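Local atomic coordinates of peptide ABC transporter, peptide-binding protein (Thermus thermophilus, PDB entry 2D5W), a protein that binds oligopeptides, here a pentapeptide, and probably hands them to a membrane ABC transporter for uptake. Residues Q14-L19 with N222-E227; N6-G11 with E37-A42; R250-T255 with L259-G264; F108-A113 with N191-F196. One frame throughout, in Å; residues are numbered along the deposited sequence.

Contact 1 (Q14-L19 with N222-E227); sequences QEPRVL and NSIEME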
loop_
_atom_site.group_PDB
_atom_site.type_symbol
_atom_site.label_atom_id
_atom_site.label_comp_id
_atom_site.label_asym_id
_atom_site.label_seq_id
_atom_site.Cartn_x
_atom_site.Cartn_y
_atom_site.Cartn_z
ATOM N N GLN A 14 2.051 -3.743 12.974
ATOM C CA GLN A 14 0.938 -2.850 12.676
ATOM C C GLN A 14 -0.314 -3.700 12.572
ATOM O O GLN A 14 -0.247 -4.862 12.171
ATOM C CB GLN A 14 1.189 -2.098 11.369
ATOM C CG GLN A 14 2.371 -1.151 11.466
ATOM C CD GLN A 14 2.671 -0.425 10.176
ATOM O OE1 GLN A 14 1.805 -0.265 9.315
ATOM N NE2 GLN A 14 3.906 0.035 10.038
ATOM N N GLU A 15 -1.451 -3.121 12.936
ATOM C CA GLU A 15 -2.722 -3.835 12.915
ATOM C C GLU A 15 -3.743 -3.135 12.022
ATOM O O GLU A 15 -3.819 -1.910 12.001
ATOM C CB GLU A 15 -3.268 -3.925 14.342
ATOM C CG GLU A 15 -4.536 -4.747 14.497
ATOM C CD GLU A 15 -4.936 -4.941 15.952
ATOM O OE1 GLU A 15 -4.125 -4.609 16.846
ATOM O OE2 GLU A 15 -6.054 -5.436 16.208
ATOM N N PRO A 16 -4.534 -3.907 11.262
ATOM C CA PRO A 16 -5.537 -3.277 10.396
ATOM C C PRO A 16 -6.537 -2.480 11.229
ATOM O O PRO A 16 -6.932 -2.914 12.310
ATOM C CB PRO A 16 -6.215 -4.468 9.722
ATOM C CG PRO A 16 -5.162 -5.532 9.738
ATOM C CD PRO A 16 -4.531 -5.371 11.096
ATOM N N ARG A 17 -6.949 -1.318 10.735
ATOM C CA ARG A 17 -7.933 -0.519 11.457
ATOM C C ARG A 17 -9.317 -1.146 11.261
ATOM O O ARG A 17 -10.145 -1.138 12.171
ATOM C CB ARG A 17 -7.918 0.923 10.950
ATOM C CG ARG A 17 -8.944 1.844 11.617
ATOM C CD ARG A 17 -8.882 1.789 13.144
ATOM N NE ARG A 17 -9.823 2.717 13.777
ATOM C CZ ARG A 17 -9.607 4.019 13.932
ATOM N NH1 ARG A 17 -10.525 4.779 14.516
ATOM N NH2 ARG A 17 -8.471 4.563 13.519
ATOM N N VAL A 18 -9.552 -1.668 10.059
ATOM C CA VAL A 18 -10.794 -2.352 9.696
ATOM C C VAL A 18 -10.379 -3.555 8.855
ATOM O O VAL A 18 -9.234 -3.624 8.397
ATOM C CB VAL A 18 -11.765 -1.450 8.878
ATOM C CG1 VAL A 18 -12.274 -0.318 9.750
ATOM C CG2 VAL A 18 -11.074 -0.912 7.640
ATOM N N LEU A 19 -11.300 -4.491 8.636
ATOM C CA LEU A 19 -10.960 -5.695 7.896
ATOM C C LEU A 19 -12.136 -6.305 7.144
ATOM O O LEU A 19 -13.288 -6.172 7.563
ATOM C CB LEU A 19 -10.418 -6.737 8.880
ATOM C CG LEU A 19 -9.829 -8.051 8.366
ATOM C CD1 LEU A 19 -8.449 -7.792 7.784
ATOM C CD2 LEU A 19 -9.735 -9.059 9.510
ATOM N N ASN A 222 -4.584 -7.031 19.752
ATOM C CA ASN A 222 -3.798 -8.209 20.085
ATOM C C ASN A 222 -3.571 -9.220 18.967
ATOM O O ASN A 222 -2.430 -9.585 18.684
ATOM C CB ASN A 222 -4.441 -8.914 21.286
ATOM C CG ASN A 222 -3.688 -10.159 21.710
ATOM O OD1 ASN A 222 -3.746 -11.192 21.046
ATOM N ND2 ASN A 222 -2.972 -10.063 22.825
ATOM N N SER A 223 -4.637 -9.669 18.313
ATOM C CA SER A 223 -4.472 -10.690 17.291
ATOM C C SER A 223 -5.679 -10.896 16.397
ATOM O O SER A 223 -6.788 -10.475 16.712
ATOM C CB SER A 223 -4.173 -12.024 17.976
ATOM O OG SER A 223 -5.243 -12.372 18.845
ATOM N N ILE A 224 -5.434 -11.554 15.270
ATOM C CA ILE A 224 -6.481 -11.933 14.328
ATOM C C ILE A 224 -6.260 -13.431 14.119
ATOM O O ILE A 224 -5.188 -13.862 13.678
ATOM C CB ILE A 224 -6.376 -11.166 12.990
ATOM C CG1 ILE A 224 -6.916 -9.742 13.181
ATOM C CG2 ILE A 224 -7.160 -11.895 11.898
ATOM C CD1 ILE A 224 -6.691 -8.820 12.003
ATOM N N GLU A 225 -7.265 -14.223 14.476
ATOM C CA GLU A 225 -7.181 -15.671 14.360
ATOM C C GLU A 225 -8.063 -16.160 13.227
ATOM O O GLU A 225 -9.235 -15.793 13.139
ATOM C CB GLU A 225 -7.620 -16.323 15.673
ATOM C CG GLU A 225 -6.969 -15.725 16.912
ATOM C CD GLU A 225 -7.416 -16.409 18.191
ATOM O OE1 GLU A 225 -7.138 -15.868 19.281
ATOM O OE2 GLU A 225 -8.039 -17.488 18.107
ATOM N N MET A 226 -7.494 -17.005 12.377
ATOM C CA MET A 226 -8.197 -17.550 11.223
ATOM C C MET A 226 -8.091 -19.072 11.237
ATOM O O MET A 226 -7.162 -19.638 11.816
ATOM C CB MET A 226 -7.575 -16.989 9.938
ATOM C CG MET A 226 -7.532 -15.459 9.906
ATOM S SD MET A 226 -6.694 -14.741 8.478
ATOM C CE MET A 226 -4.989 -14.806 9.025
ATOM N N GLU A 227 -9.055 -19.734 10.608
ATOM C CA GLU A 227 -9.051 -21.187 10.536
ATOM C C GLU A 227 -9.292 -21.604 9.090
ATOM O O GLU A 227 -9.828 -20.832 8.293
ATOM C CB GLU A 227 -10.127 -21.775 11.453
ATOM C CG GLU A 227 -11.541 -21.373 11.096
ATOM C CD GLU A 227 -12.574 -22.074 11.952
ATOM O OE1 GLU A 227 -12.554 -23.323 12.003
ATOM O OE2 GLU A 227 -13.409 -21.383 12.568
#
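The loop that leaves strand 7-12 crosses one face of a mixed sheet here, and its Pro16 and Leu19 both meet Ile224 of strand 223-228. The CD1 methyl of Ile224 makes both apolar contacts. Leu19 CD2 and Ile224 CD1 meet end to end at 3.9 Å, while the CD corner of the Pro16 ring lies 4.2 Å from the same Ile224 CD1. Ile224 carries CG1 beside its backbone N (chi1 -77°) and extends beyond it, which sends CD1 out to the loop. Trp218 and Phe251 of the adjoining strands flank the isoleucine, so the patch is buried.

The polar end is different. Glu15 OE1 approaches Asn222 N only to 3.8 Å, and no hydrogen bond spans the two segments. The other carboxylate oxygen, OE2, takes hydrogen bonds from Trp218 NE1 and Gly221 N, which hold the group beside the turn before Asn222. At the start of the strand, Ser223 OG donates to Asn222 OD1 over 2.9 Å, in the carbonyl plane and on a lone pair. Asn222 and Ser223 together form a classic beta bulge against strand 213-219, and the whole is a loop packed over a bulged sheet.

Contact 2 (N6-G11 with E37-A42); sequences NSLVIG and EQYLFA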
loop_
_atom_site.group_PDB
_atom_site.type_symbol
_atom_site.label_atom_id
_atom_site.label_comp_id
_atom_site.label_asym_id
_atom_site.label_seq_id
_atom_site.Cartn_x
_atom_site.Cartn_y
_atom_site.Cartn_z
ATOM N N ASN A 6 -0.321 -27.964 14.218
ATOM C CA ASN A 6 -0.479 -27.621 12.809
ATOM C C ASN A 6 -1.022 -26.206 12.619
ATOM O O ASN A 6 -2.048 -25.998 11.963
ATOM C CB ASN A 6 -1.406 -28.637 12.137
ATOM C CG ASN A 6 -1.188 -28.720 10.648
ATOM O OD1 ASN A 6 -0.309 -28.053 10.105
ATOM N ND2 ASN A 6 -1.979 -29.546 9.974
ATOM N N SER A 7 -0.320 -25.235 13.193
ATOM C CA SER A 7 -0.721 -23.838 13.099
ATOM C C SER A 7 0.428 -22.951 12.634
ATOM O O SER A 7 1.581 -23.383 12.570
ATOM C CB SER A 7 -1.224 -23.341 14.453
ATOM O OG SER A 7 -0.196 -23.401 15.428
ATOM N N LEU A 8 0.092 -21.703 12.322
ATOM C CA LEU A 8 1.057 -20.716 11.852
ATOM C C LEU A 8 0.854 -19.377 12.558
ATOM O O LEU A 8 -0.180 -18.729 12.382
ATOM C CB LEU A 8 0.897 -20.519 10.343
ATOM C CG LEU A 8 1.671 -19.371 9.688
ATOM C CD1 LEU A 8 3.164 -19.582 9.859
ATOM C CD2 LEU A 8 1.306 -19.286 8.218
ATOM N N VAL A 9 1.833 -18.971 13.360
ATOM C CA VAL A 9 1.760 -17.700 14.074
ATOM C C VAL A 9 2.662 -16.703 13.355
ATOM O O VAL A 9 3.868 -16.928 13.207
ATOM C CB VAL A 9 2.222 -17.850 15.543
ATOM C CG1 VAL A 9 2.230 -16.492 16.233
ATOM C CG2 VAL A 9 1.300 -18.811 16.280
ATOM N N ILE A 10 2.062 -15.607 12.902
ATOM C CA ILE A 10 2.770 -14.563 12.174
ATOM C C ILE A 10 2.840 -13.288 13.003
ATOM O O ILE A 10 1.827 -12.820 13.521
ATOM C CB ILE A 10 2.057 -14.264 10.836
ATOM C CG1 ILE A 10 1.990 -15.541 9.993
ATOM C CG2 ILE A 10 2.778 -13.158 10.090
ATOM C CD1 ILE A 10 1.110 -15.429 8.762
ATOM N N GLY A 11 4.041 -12.730 13.127
ATOM C CA GLY A 11 4.215 -11.511 13.892
ATOM C C GLY A 11 4.214 -10.265 13.027
ATOM O O GLY A 11 4.861 -10.225 11.976
ATOM N N GLU A 37 -5.532 -10.089 4.354
ATOM C CA GLU A 37 -6.678 -10.447 3.539
ATOM C C GLU A 37 -6.399 -11.472 2.451
ATOM O O GLU A 37 -7.332 -12.066 1.922
ATOM C CB GLU A 37 -7.333 -9.187 2.979
ATOM C CG GLU A 37 -8.079 -8.440 4.077
ATOM C CD GLU A 37 -8.825 -7.227 3.591
ATOM O OE1 GLU A 37 -9.528 -6.604 4.418
ATOM O OE2 GLU A 37 -8.709 -6.890 2.395
ATOM N N GLN A 38 -5.131 -11.703 2.116
ATOM C CA GLN A 38 -4.830 -12.728 1.119
ATOM C C GLN A 38 -5.269 -14.079 1.679
ATOM O O GLN A 38 -5.712 -14.957 0.936
ATOM C CB GLN A 38 -3.339 -12.806 0.830
ATOM C CG GLN A 38 -2.735 -11.604 0.167
ATOM C CD GLN A 38 -1.251 -11.797 0.018
ATOM O OE1 GLN A 38 -0.739 -11.993 -1.085
ATOM N NE2 GLN A 38 -0.548 -11.782 1.141
ATOM N N TYR A 39 -5.130 -14.247 2.990
ATOM C CA TYR A 39 -5.516 -15.494 3.634
ATOM C C TYR A 39 -7.029 -15.682 3.641
ATOM O O TYR A 39 -7.524 -16.808 3.574
ATOM C CB TYR A 39 -5.009 -15.531 5.084
ATOM C CG TYR A 39 -3.507 -15.633 5.213
ATOM C CD1 TYR A 39 -2.688 -14.515 5.046
ATOM C CD2 TYR A 39 -2.898 -16.864 5.455
ATOM C CE1 TYR A 39 -1.296 -14.626 5.113
ATOM C CE2 TYR A 39 -1.513 -16.987 5.522
ATOM C CZ TYR A 39 -0.718 -15.867 5.348
ATOM O OH TYR A 39 0.650 -16.007 5.393
ATOM N N LEU A 40 -7.746 -14.563 3.698
ATOM C CA LEU A 40 -9.204 -14.550 3.787
ATOM C C LEU A 40 -9.983 -14.405 2.486
ATOM O O LEU A 40 -11.147 -14.812 2.408
ATOM C CB LEU A 40 -9.628 -13.420 4.727
ATOM C CG LEU A 40 -9.112 -13.477 6.164
ATOM C CD1 LEU A 40 -9.395 -12.159 6.864
ATOM C CD2 LEU A 40 -9.768 -14.638 6.902
ATOM N N PHE A 41 -9.352 -13.813 1.477
ATOM C CA PHE A 41 -10.000 -13.577 0.192
ATOM C C PHE A 41 -9.042 -13.909 -0.939
ATOM O O PHE A 41 -7.936 -13.373 -1.003
ATOM C CB PHE A 41 -10.436 -12.113 0.098
ATOM C CG PHE A 41 -11.489 -11.735 1.102
ATOM C CD1 PHE A 41 -12.830 -12.019 0.860
ATOM C CD2 PHE A 41 -11.138 -11.152 2.313
ATOM C CE1 PHE A 41 -13.809 -11.734 1.813
ATOM C CE2 PHE A 41 -12.109 -10.865 3.273
ATOM C CZ PHE A 41 -13.448 -11.157 3.022
ATOM N N ALA A 42 -9.468 -14.792 -1.833
ATOM C CA ALA A 42 -8.627 -15.199 -2.949
ATOM C C ALA A 42 -9.001 -14.491 -4.242
ATOM O O ALA A 42 -10.171 -14.211 -4.502
ATOM C CB ALA A 42 -8.717 -16.707 -3.139
#
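Tyr39 and Ile10 approach from opposite directions, one from helix 31-40 and the other from strand 7-12. This is helix-on-sheet packing, with the helix lying over the face of the mixed sheet in which strand 7-12 runs parallel to strand 246-251. The contact is small and buried, and it depends on the far end of the tyrosine.

The phenol points at the strand with its hydroxyl leading. Ile10 CD1 sits 3.4 Å from Tyr39 OH and 3.9 Å from Tyr39 CZ. The methyl comes to the ring obliquely. On the isoleucine, CG1 stands beside the backbone N (chi1 -59°) and the chain then runs on extended, which carries CD1 up from the sheet to the phenol. Tyr39 also has its CG beside the backbone N, with chi1 -69°, and its long ring bridges most of the gap between the two backbones. Their nearest CA atoms, those of Leu8 and Tyr39, remain 11.7 Å apart.

Leu8 is two residues earlier on the same side of the strand. Its CD2 methyl is a looser neighbour, 4.4 Å from Tyr39 OH. No hydrogen bond joins the two segments.

Other residues complete the packing. Met226 of strand 223-228 and Tyr563 also touch Tyr39, while Ile10 rests on Val247 and Tyr249 of strand 246-251. The helix is weakly bonded in this last turn. The bond from Leu40 N to Glu37 O is weak, whereas Phe41 N donates to the same Glu37 O over 2.7 Å.

Contact 3 (R250-T255 with L259-G264); sequences RFIQNT and LVAVIG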
loop_
_atom_site.group_PDB
_atom_site.type_symbol
_atom_site.label_atom_id
_atom_site.label_comp_id
_atom_site.label_asym_id
_atom_site.label_seq_id
_atom_site.Cartn_x
_atom_site.Cartn_y
_atom_site.Cartn_z
ATOM N N ARG A 250 -0.194 -11.963 15.304
ATOM C CA ARG A 250 0.010 -11.353 16.613
ATOM C C ARG A 250 0.568 -9.963 16.358
ATOM O O ARG A 250 1.532 -9.802 15.610
ATOM C CB ARG A 250 1.000 -12.166 17.446
ATOM C CG ARG A 250 0.400 -13.399 18.096
ATOM C CD ARG A 250 1.434 -14.104 18.956
ATOM N NE ARG A 250 2.008 -13.216 19.962
ATOM C CZ ARG A 250 3.068 -13.516 20.706
ATOM N NH1 ARG A 250 3.525 -12.648 21.599
ATOM N NH2 ARG A 250 3.677 -14.685 20.551
ATOM N N PHE A 251 -0.043 -8.962 16.984
ATOM C CA PHE A 251 0.365 -7.577 16.803
ATOM C C PHE A 251 1.119 -7.011 17.991
ATOM O O PHE A 251 0.622 -7.016 19.117
ATOM C CB PHE A 251 -0.870 -6.721 16.521
ATOM C CG PHE A 251 -1.675 -7.213 15.358
ATOM C CD1 PHE A 251 -1.156 -7.150 14.070
ATOM C CD2 PHE A 251 -2.924 -7.795 15.550
ATOM C CE1 PHE A 251 -1.862 -7.663 12.991
ATOM C CE2 PHE A 251 -3.639 -8.313 14.469
ATOM C CZ PHE A 251 -3.104 -8.245 13.190
ATOM N N ILE A 252 2.327 -6.527 17.723
ATOM C CA ILE A 252 3.174 -5.914 18.743
ATOM C C ILE A 252 3.668 -4.617 18.103
ATOM O O ILE A 252 4.542 -4.632 17.235
ATOM C CB ILE A 252 4.350 -6.842 19.126
ATOM C CG1 ILE A 252 3.800 -8.170 19.665
ATOM C CG2 ILE A 252 5.221 -6.169 20.187
ATOM C CD1 ILE A 252 4.866 -9.195 20.014
ATOM N N GLN A 253 3.089 -3.498 18.534
ATOM C CA GLN A 253 3.381 -2.182 17.967
ATOM C C GLN A 253 4.815 -1.683 18.052
ATOM O O GLN A 253 5.317 -1.067 17.106
ATOM C CB GLN A 253 2.455 -1.135 18.588
ATOM C CG GLN A 253 2.446 0.189 17.838
ATOM C CD GLN A 253 1.655 1.263 18.554
ATOM O OE1 GLN A 253 0.686 0.978 19.257
ATOM N NE2 GLN A 253 2.056 2.513 18.363
ATOM N N ASN A 254 5.467 -1.907 19.184
ATOM C CA ASN A 254 6.844 -1.467 19.322
ATOM C C ASN A 254 7.707 -2.505 18.616
ATOM O O ASN A 254 7.709 -3.678 18.991
ATOM C CB ASN A 254 7.228 -1.350 20.795
ATOM C CG ASN A 254 8.655 -0.887 20.977
ATOM O OD1 ASN A 254 9.596 -1.635 20.721
ATOM N ND2 ASN A 254 8.826 0.361 21.401
ATOM N N THR A 255 8.438 -2.079 17.592
ATOM C CA THR A 255 9.243 -3.024 16.831
ATOM C C THR A 255 10.344 -3.712 17.628
ATOM O O THR A 255 10.724 -4.835 17.297
ATOM C CB THR A 255 9.838 -2.379 15.560
ATOM O OG1 THR A 255 10.589 -1.214 15.915
ATOM C CG2 THR A 255 8.726 -1.995 14.588
ATOM N N LEU A 259 10.732 -7.628 18.024
ATOM C CA LEU A 259 12.008 -8.305 17.816
ATOM C C LEU A 259 12.267 -9.298 18.954
ATOM O O LEU A 259 12.667 -10.443 18.718
ATOM C CB LEU A 259 13.148 -7.283 17.751
ATOM C CG LEU A 259 14.568 -7.856 17.652
ATOM C CD1 LEU A 259 14.702 -8.695 16.393
ATOM C CD2 LEU A 259 15.579 -6.723 17.647
ATOM N N VAL A 260 12.034 -8.861 20.187
ATOM C CA VAL A 260 12.240 -9.729 21.341
ATOM C C VAL A 260 11.335 -10.959 21.244
ATOM O O VAL A 260 11.775 -12.083 21.487
ATOM C CB VAL A 260 11.961 -8.969 22.665
ATOM C CG1 VAL A 260 11.977 -9.932 23.845
ATOM C CG2 VAL A 260 13.011 -7.879 22.868
ATOM N N ALA A 261 10.073 -10.752 20.877
ATOM C CA ALA A 261 9.143 -11.870 20.752
ATOM C C ALA A 261 9.601 -12.837 19.654
ATOM O O ALA A 261 9.542 -14.059 19.818
ATOM C CB ALA A 261 7.737 -11.351 20.451
ATOM N N VAL A 262 10.070 -12.295 18.537
ATOM C CA VAL A 262 10.536 -13.134 17.437
ATOM C C VAL A 262 11.754 -13.957 17.861
ATOM O O VAL A 262 11.845 -15.149 17.555
ATOM C CB VAL A 262 10.872 -12.274 16.194
ATOM C CG1 VAL A 262 11.579 -13.118 15.138
ATOM C CG2 VAL A 262 9.587 -11.689 15.612
ATOM N N ILE A 263 12.683 -13.333 18.577
ATOM C CA ILE A 263 13.866 -14.049 19.045
ATOM C C ILE A 263 13.455 -15.173 19.999
ATOM O O ILE A 263 14.049 -16.254 19.991
ATOM C CB ILE A 263 14.838 -13.099 19.782
ATOM C CG1 ILE A 263 15.397 -12.063 18.803
ATOM C CG2 ILE A 263 15.970 -13.897 20.426
ATOM C CD1 ILE A 263 16.188 -10.957 19.464
ATOM N N GLY A 264 12.429 -14.910 20.805
ATOM C CA GLY A 264 11.945 -15.878 21.780
ATOM C C GLY A 264 11.482 -17.220 21.246
ATOM O O GLY A 264 11.486 -18.212 21.980
#
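Thr255 O accepts a hydrogen bond from Leu259 N at 2.9 Å, with an N-H...O angle of 153°. This is an i to i+4 bond in the first turn of helix 255-264. The helix forms the connection of a beta-alpha-beta crossover: it follows strand 246-251 and leads to strand 269-270, and both strands run parallel to strand 7-12, which lies between them. The donor is tilted 33° from the plane of the Thr255 carbonyl. Leu259 CB lies close to the same oxygen, at 3.5 Å.

Asn254 is the N-cap. Its OD1 accepts a hydrogen bond from Ser257 N, and a weak one from Asn256 N. Thr255 turns its hydroxyl to another part of the chain, where OG1 is hydrogen-bonded to Val416 N.

Just before the cap, Ile252 faces the helix that follows. Its CD1 methyl meets Ala261 CB at 3.6 Å. With CG1 beside the backbone N (chi1 -59°) and chi2 near 180°, the isoleucine extends straight to the helix. The small alanine lets the methyl approach closely. Ile252 also touches Ser257 and Leu258, so it packs along this side of the helix. Leu259 leans instead on Gln279, Gln284 and Leu285. The regular bonding continues into the next turn, where Ile263 N donates to Leu259 O over 2.9 Å.

Contact 4 (F108-A113 with N191-F196); sequences FEVGKA and NFFLKF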
loop_
_atom_site.group_PDB
_atom_site.type_symbol
_atom_site.label_atom_id
_atom_site.label_comp_id
_atom_site.label_asym_id
_atom_site.label_seq_id
_atom_site.Cartn_x
_atom_site.Cartn_y
_atom_site.Cartn_z
ATOM N N PHE A 108 -18.556 -4.042 -8.899
ATOM C CA PHE A 108 -18.530 -2.925 -9.831
ATOM C C PHE A 108 -19.548 -1.834 -9.526
ATOM O O PHE A 108 -19.256 -0.649 -9.693
ATOM C CB PHE A 108 -18.695 -3.419 -11.273
ATOM C CG PHE A 108 -17.394 -3.745 -11.942
ATOM C CD1 PHE A 108 -16.757 -4.958 -11.704
ATOM C CD2 PHE A 108 -16.768 -2.805 -12.757
ATOM C CE1 PHE A 108 -15.510 -5.231 -12.263
ATOM C CE2 PHE A 108 -15.522 -3.067 -13.320
ATOM C CZ PHE A 108 -14.891 -4.280 -13.074
ATOM N N GLU A 109 -20.734 -2.217 -9.071
ATOM C CA GLU A 109 -21.747 -1.221 -8.758
ATOM C C GLU A 109 -21.282 -0.313 -7.619
ATOM O O GLU A 109 -21.481 0.902 -7.659
ATOM C CB GLU A 109 -23.058 -1.906 -8.383
ATOM C CG GLU A 109 -24.218 -0.951 -8.199
ATOM C CD GLU A 109 -25.536 -1.679 -8.058
ATOM O OE1 GLU A 109 -26.027 -2.226 -9.070
ATOM O OE2 GLU A 109 -26.074 -1.714 -6.938
ATOM N N VAL A 110 -20.654 -0.897 -6.604
ATOM C CA VAL A 110 -20.170 -0.113 -5.476
ATOM C C VAL A 110 -19.011 0.792 -5.906
ATOM O O VAL A 110 -18.975 1.972 -5.560
ATOM C CB VAL A 110 -19.736 -1.038 -4.312
ATOM C CG1 VAL A 110 -19.182 -0.210 -3.156
ATOM C CG2 VAL A 110 -20.933 -1.861 -3.842
ATOM N N GLY A 111 -18.075 0.250 -6.679
ATOM C CA GLY A 111 -16.949 1.052 -7.126
ATOM C C GLY A 111 -17.359 2.189 -8.047
ATOM O O GLY A 111 -16.712 3.238 -8.072
ATOM N N LYS A 112 -18.438 1.985 -8.800
ATOM C CA LYS A 112 -18.942 2.981 -9.748
ATOM C C LYS A 112 -19.860 4.028 -9.127
ATOM O O LYS A 112 -20.221 5.005 -9.786
ATOM C CB LYS A 112 -19.708 2.283 -10.877
ATOM C CG LYS A 112 -18.857 1.459 -11.817
ATOM C CD LYS A 112 -18.127 2.343 -12.802
ATOM C CE LYS A 112 -17.377 1.506 -13.819
ATOM N NZ LYS A 112 -16.731 2.353 -14.858
ATOM N N ALA A 113 -20.249 3.829 -7.873
ATOM C CA ALA A 113 -21.149 4.771 -7.216
ATOM C C ALA A 113 -20.567 6.178 -7.213
ATOM O O ALA A 113 -19.401 6.386 -6.879
ATOM C CB ALA A 113 -21.434 4.313 -5.793
ATOM N N ASN A 191 -19.896 4.431 6.379
ATOM C CA ASN A 191 -20.715 3.662 7.307
ATOM C C ASN A 191 -21.160 2.330 6.722
ATOM O O ASN A 191 -21.325 1.356 7.451
ATOM C CB ASN A 191 -21.926 4.481 7.767
ATOM C CG ASN A 191 -21.535 5.629 8.680
ATOM O OD1 ASN A 191 -20.431 5.653 9.225
ATOM N ND2 ASN A 191 -22.445 6.578 8.865
ATOM N N PHE A 192 -21.347 2.285 5.407
ATOM C CA PHE A 192 -21.735 1.049 4.739
ATOM C C PHE A 192 -20.649 -0.004 4.980
ATOM O O PHE A 192 -20.929 -1.099 5.468
ATOM C CB PHE A 192 -21.909 1.297 3.237
ATOM C CG PHE A 192 -21.972 0.041 2.412
ATOM C CD1 PHE A 192 -22.976 -0.901 2.619
ATOM C CD2 PHE A 192 -21.023 -0.199 1.426
ATOM C CE1 PHE A 192 -23.029 -2.066 1.851
ATOM C CE2 PHE A 192 -21.069 -1.355 0.658
ATOM C CZ PHE A 192 -22.074 -2.290 0.871
ATOM N N PHE A 193 -19.408 0.330 4.645
ATOM C CA PHE A 193 -18.310 -0.613 4.834
ATOM C C PHE A 193 -18.084 -0.944 6.308
ATOM O O PHE A 193 -17.821 -2.098 6.655
ATOM C CB PHE A 193 -17.023 -0.056 4.219
ATOM C CG PHE A 193 -17.115 0.184 2.738
ATOM C CD1 PHE A 193 -17.288 -0.878 1.854
ATOM C CD2 PHE A 193 -17.056 1.477 2.228
ATOM C CE1 PHE A 193 -17.403 -0.656 0.480
ATOM C CE2 PHE A 193 -17.170 1.711 0.858
ATOM C CZ PHE A 193 -17.345 0.641 -0.017
ATOM N N LEU A 194 -18.204 0.053 7.179
ATOM C CA LEU A 194 -17.987 -0.170 8.606
ATOM C C LEU A 194 -18.927 -1.205 9.219
ATOM O O LEU A 194 -18.550 -1.901 10.160
ATOM C CB LEU A 194 -18.085 1.151 9.376
ATOM C CG LEU A 194 -16.918 2.115 9.130
ATOM C CD1 LEU A 194 -17.203 3.453 9.791
ATOM C CD2 LEU A 194 -15.625 1.509 9.669
ATOM N N LYS A 195 -20.145 -1.314 8.697
ATOM C CA LYS A 195 -21.085 -2.300 9.221
ATOM C C LYS A 195 -20.560 -3.720 9.025
ATOM O O LYS A 195 -20.984 -4.652 9.710
ATOM C CB LYS A 195 -22.447 -2.162 8.532
ATOM C CG LYS A 195 -23.282 -1.000 9.036
ATOM C CD LYS A 195 -24.663 -1.002 8.403
ATOM C CE LYS A 195 -25.514 0.135 8.946
ATOM N NZ LYS A 195 -24.878 1.465 8.715
ATOM N N PHE A 196 -19.629 -3.875 8.092
ATOM C CA PHE A 196 -19.057 -5.181 7.771
ATOM C C PHE A 196 -17.546 -5.240 7.983
ATOM O O PHE A 196 -16.894 -6.150 7.463
ATOM C CB PHE A 196 -19.324 -5.504 6.297
ATOM C CG PHE A 196 -20.776 -5.522 5.919
ATOM C CD1 PHE A 196 -21.528 -6.684 6.051
ATOM C CD2 PHE A 196 -21.391 -4.378 5.416
ATOM C CE1 PHE A 196 -22.873 -6.710 5.683
ATOM C CE2 PHE A 196 -22.736 -4.394 5.046
ATOM C CZ PHE A 196 -23.476 -5.561 5.179
#
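Val110 of helix 101-112 points at helix 182-194 and meets two phenylalanines there. The tight part is a single methyl group. Val110 CG1 lies 3.7 Å from Phe193 CZ and 4.1 Å from Phe193 CE1, so it touches the outer end of that ring, obliquely. The valine holds CG1 anti to its backbone N, with chi1 178°, and the methyl projects straight across the gap. Phe193 starts off to one side, but its CG lies beside the backbone N (chi1 -61°) and the ring swings back so that its far end reaches the valine.

Phe192 is the looser partner. Its CE2 is 4.4 Å from Val110 CG1, again at an oblique angle. The two phenylalanines also pack on each other: Phe192 CD2 lies 3.7 Å above the plane of the Phe193 ring, offset toward its rim.

Polar residues mark the outer sides. Lys195 is exposed, and its NZ makes a long, weak ion pair with Glu165. Glu109 is partly exposed and takes no part in the packing between the helices. Its OE2 forms a salt bridge with Lys170 and a hydrogen bond with Trp166 NE1. No hydrogen bond links the two segments, and only three residues touch.

Helix 159-173 closes one side of the contact. Its Trp166 touches Val110 and meets the Phe192 ring with the planes at about 50°, while Val169 also packs on Phe192. Met116, in the loop after helix 101-112, covers both Val110 and Phe193.

Contacts 1, 2 and 3 share the mixed sheet containing strands 223-228, 246-251 and 7-12, with centres 10 to 18 Å apart. Contacts 1 and 2 touch where Met226 SD packs 3.5 Å from Leu40 CD2. Contact 3 borders contact 1 through the probable hydrogen bond from Phe251 N to Asn222 O (3.0 Å), and contact 2 through that from Arg250 N to Ile10 O (2.8 Å). Contact 4 is a separate helical region. It reaches contact 1 where Leu194 CD2 meets Val18 CG1 at 3.8 Å, and its centre is 35 Å from that of contact 3. The peptide site adjoins contact 1: Gln14 NE2 is hydrogen-bonded to the backbone of the bound peptide.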